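Local coordinates for protein ribonuclease (Chelonia mydas, PDB 2ZPO) that probably cleaves single- and double-stranded RNA on the 3' side of pyrimidine nucleotides, as a secreted endonuclease of the pancreatic ribonuclease family, at residues R104-C107 and P112-Y115. Sequence-based numbering, arbitrary orientation. Where two conformers were deposited one is given.
With SO4 (sulfate ion), chain B.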
loop_
_atom_site.group_PDB
_atom_site.type_symbol
_atom_site.label_atom_id
_atom_site.label_comp_id
_atom_site.label_asym_id
_atom_site.label_seq_id
_atom_site.Cartn_x
_atom_site.Cartn_y
_atom_site.Cartn_z
ATOM N N ARG A 104 1.485 -4.162 -8.978
ATOM C CA ARG A 104 0.275 -4.565 -9.694
ATOM C C ARG A 104 -0.882 -4.061 -8.858
ATOM O O ARG A 104 -0.975 -4.388 -7.662
ATOM C CB ARG A 104 0.206 -6.104 -9.836
ATOM C CG ARG A 104 -1.065 -6.585 -10.524
ATOM C CD ARG A 104 -1.021 -8.056 -10.857
ATOM N NE ARG A 104 -0.059 -8.283 -11.932
ATOM C CZ ARG A 104 0.304 -9.476 -12.368
ATOM N NH1 ARG A 104 -0.235 -10.565 -11.814
ATOM N NH2 ARG A 104 1.197 -9.565 -13.346
ATOM N N ILE A 105 -1.674 -3.189 -9.446
ATOM C CA ILE A 105 -2.846 -2.628 -8.755
ATOM C C ILE A 105 -4.137 -2.939 -9.552
ATOM O O ILE A 105 -4.063 -3.331 -10.703
ATOM C CB ILE A 105 -2.692 -1.082 -8.489
ATOM C CG1 ILE A 105 -2.637 -0.287 -9.803
ATOM C CG2 ILE A 105 -1.453 -0.824 -7.631
ATOM C CD1 ILE A 105 -2.619 1.250 -9.587
ATOM N N ALA A 106 -5.294 -2.790 -8.907
ATOM C CA ALA A 106 -6.572 -2.837 -9.626
ATOM C C ALA A 106 -7.012 -1.423 -9.880
ATOM O O ALA A 106 -6.993 -0.580 -8.961
ATOM C CB ALA A 106 -7.628 -3.556 -8.796
ATOM N N CYS A 107 -7.409 -1.158 -11.122
ATOM C CA CYS A 107 -7.968 0.136 -11.492
ATOM C C CYS A 107 -9.458 0.042 -11.836
ATOM O O CYS A 107 -9.985 -1.027 -12.239
ATOM C CB CYS A 107 -7.192 0.776 -12.639
ATOM S SG CYS A 107 -5.405 1.044 -12.298
ATOM N N PRO A 112 -6.880 4.177 -9.350
ATOM C CA PRO A 112 -6.542 3.029 -8.497
ATOM C C PRO A 112 -7.599 2.776 -7.421
ATOM O O PRO A 112 -8.045 3.719 -6.756
ATOM C CB PRO A 112 -5.214 3.435 -7.851
ATOM C CG PRO A 112 -5.155 4.903 -7.940
ATOM C CD PRO A 112 -5.935 5.295 -9.168
ATOM N N VAL A 113 -7.958 1.504 -7.217
ATOM C CA VAL A 113 -8.923 1.145 -6.161
ATOM C C VAL A 113 -8.410 0.055 -5.210
ATOM O O VAL A 113 -8.853 -0.026 -4.078
ATOM C CB VAL A 113 -10.322 0.779 -6.742
ATOM C CG1 VAL A 113 -10.980 2.021 -7.380
ATOM C CG2 VAL A 113 -10.212 -0.330 -7.745
ATOM N N HIS A 114 -7.492 -0.781 -5.670
ATOM C CA HIS A 114 -6.886 -1.769 -4.763
ATOM C C HIS A 114 -5.414 -1.994 -5.094
ATOM O O HIS A 114 -4.977 -1.851 -6.226
ATOM C CB HIS A 114 -7.579 -3.132 -4.856
ATOM C CG HIS A 114 -9.066 -3.081 -4.683
ATOM N ND1 HIS A 114 -9.660 -2.662 -3.514
ATOM C CD2 HIS A 114 -10.073 -3.394 -5.534
ATOM C CE1 HIS A 114 -10.975 -2.708 -3.653
ATOM N NE2 HIS A 114 -11.252 -3.151 -4.868
ATOM N N TYR A 115 -4.662 -2.389 -4.078
ATOM C CA TYR A 115 -3.285 -2.820 -4.292
ATOM C C TYR A 115 -3.313 -4.328 -4.375
ATOM O O TYR A 115 -3.886 -4.982 -3.493
ATOM C CB TYR A 115 -2.420 -2.345 -3.126
ATOM C CG TYR A 115 -0.959 -2.729 -3.252
ATOM C CD1 TYR A 115 -0.059 -1.884 -3.891
ATOM C CD2 TYR A 115 -0.488 -3.963 -2.773
ATOM C CE1 TYR A 115 1.281 -2.240 -4.040
ATOM C CE2 TYR A 115 0.860 -4.307 -2.898
ATOM C CZ TYR A 115 1.736 -3.448 -3.525
ATOM O OH TYR A 115 3.067 -3.755 -3.681
HETATM S S SO4 B . -6.939 -3.119 -0.807
HETATM O O1 SO4 B . -6.439 -2.693 0.498
HETATM O O2 SO4 B . -7.454 -4.486 -0.756
HETATM O O3 SO4 B . -8.023 -2.232 -1.289
HETATM O O4 SO4 B . -5.837 -3.131 -1.751
#
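Ala106 grips two successive residues of the neighbouring strand: its carbonyl O accepts a nearly straight hydrogen bond from Val113 N (2.9 Å, 174°) and a weak, longer one from His114 N (3.3 Å). Two residues of strand 111-118 thus sit opposite one of strand 94-108, a classic beta bulge in this antiparallel hairpin. Ala106 N returns a bond to His114 O at 2.9 Å, reaching that oxygen from 31° off the carbonyl plane. Ala106 and His114 share one face of the sheet, where the Ala106 methyl lies 4.0 Å from His114 CB and also meets the edge of the imidazole near CD2. Val113 CG2 packs against Ala106 O.

Ile105 turns to the other face, its CB only 3.3 Å from His114 O. Its two branches divide there: with CG1 tucked into the gap between N and C of its own backbone (chi1 65°), Ile105 CD1 runs alongside the proline ring, 3.8 Å from Pro112 CB, and CG2 touches Tyr115 CD1 obliquely at 4.1 Å. Tyr4 and Phe7 of helix 3-11 pack on Pro112, and the disulfide from Cys107 to Cys58 ties the hairpin to a loop.

The edge of segment 112-115 turned away from Ala106 binds a sulfate. In the conformer given here, His114 ND1 donates to O3 in the plane of its ring; Tyr115 N donates to O4 at 2.7 Å, and His11, the probable proton acceptor, adds a third bond through NE2. The ion thus probably marks the phosphate site of the ribonuclease A fold, with His114 as the likely proton donor. The bulge and the Ala106–His114 bond probably help to fix the backbone there, though the histidine ring itself has two conformers, and the neighbouring amide supplies a neutral N-H to the anion.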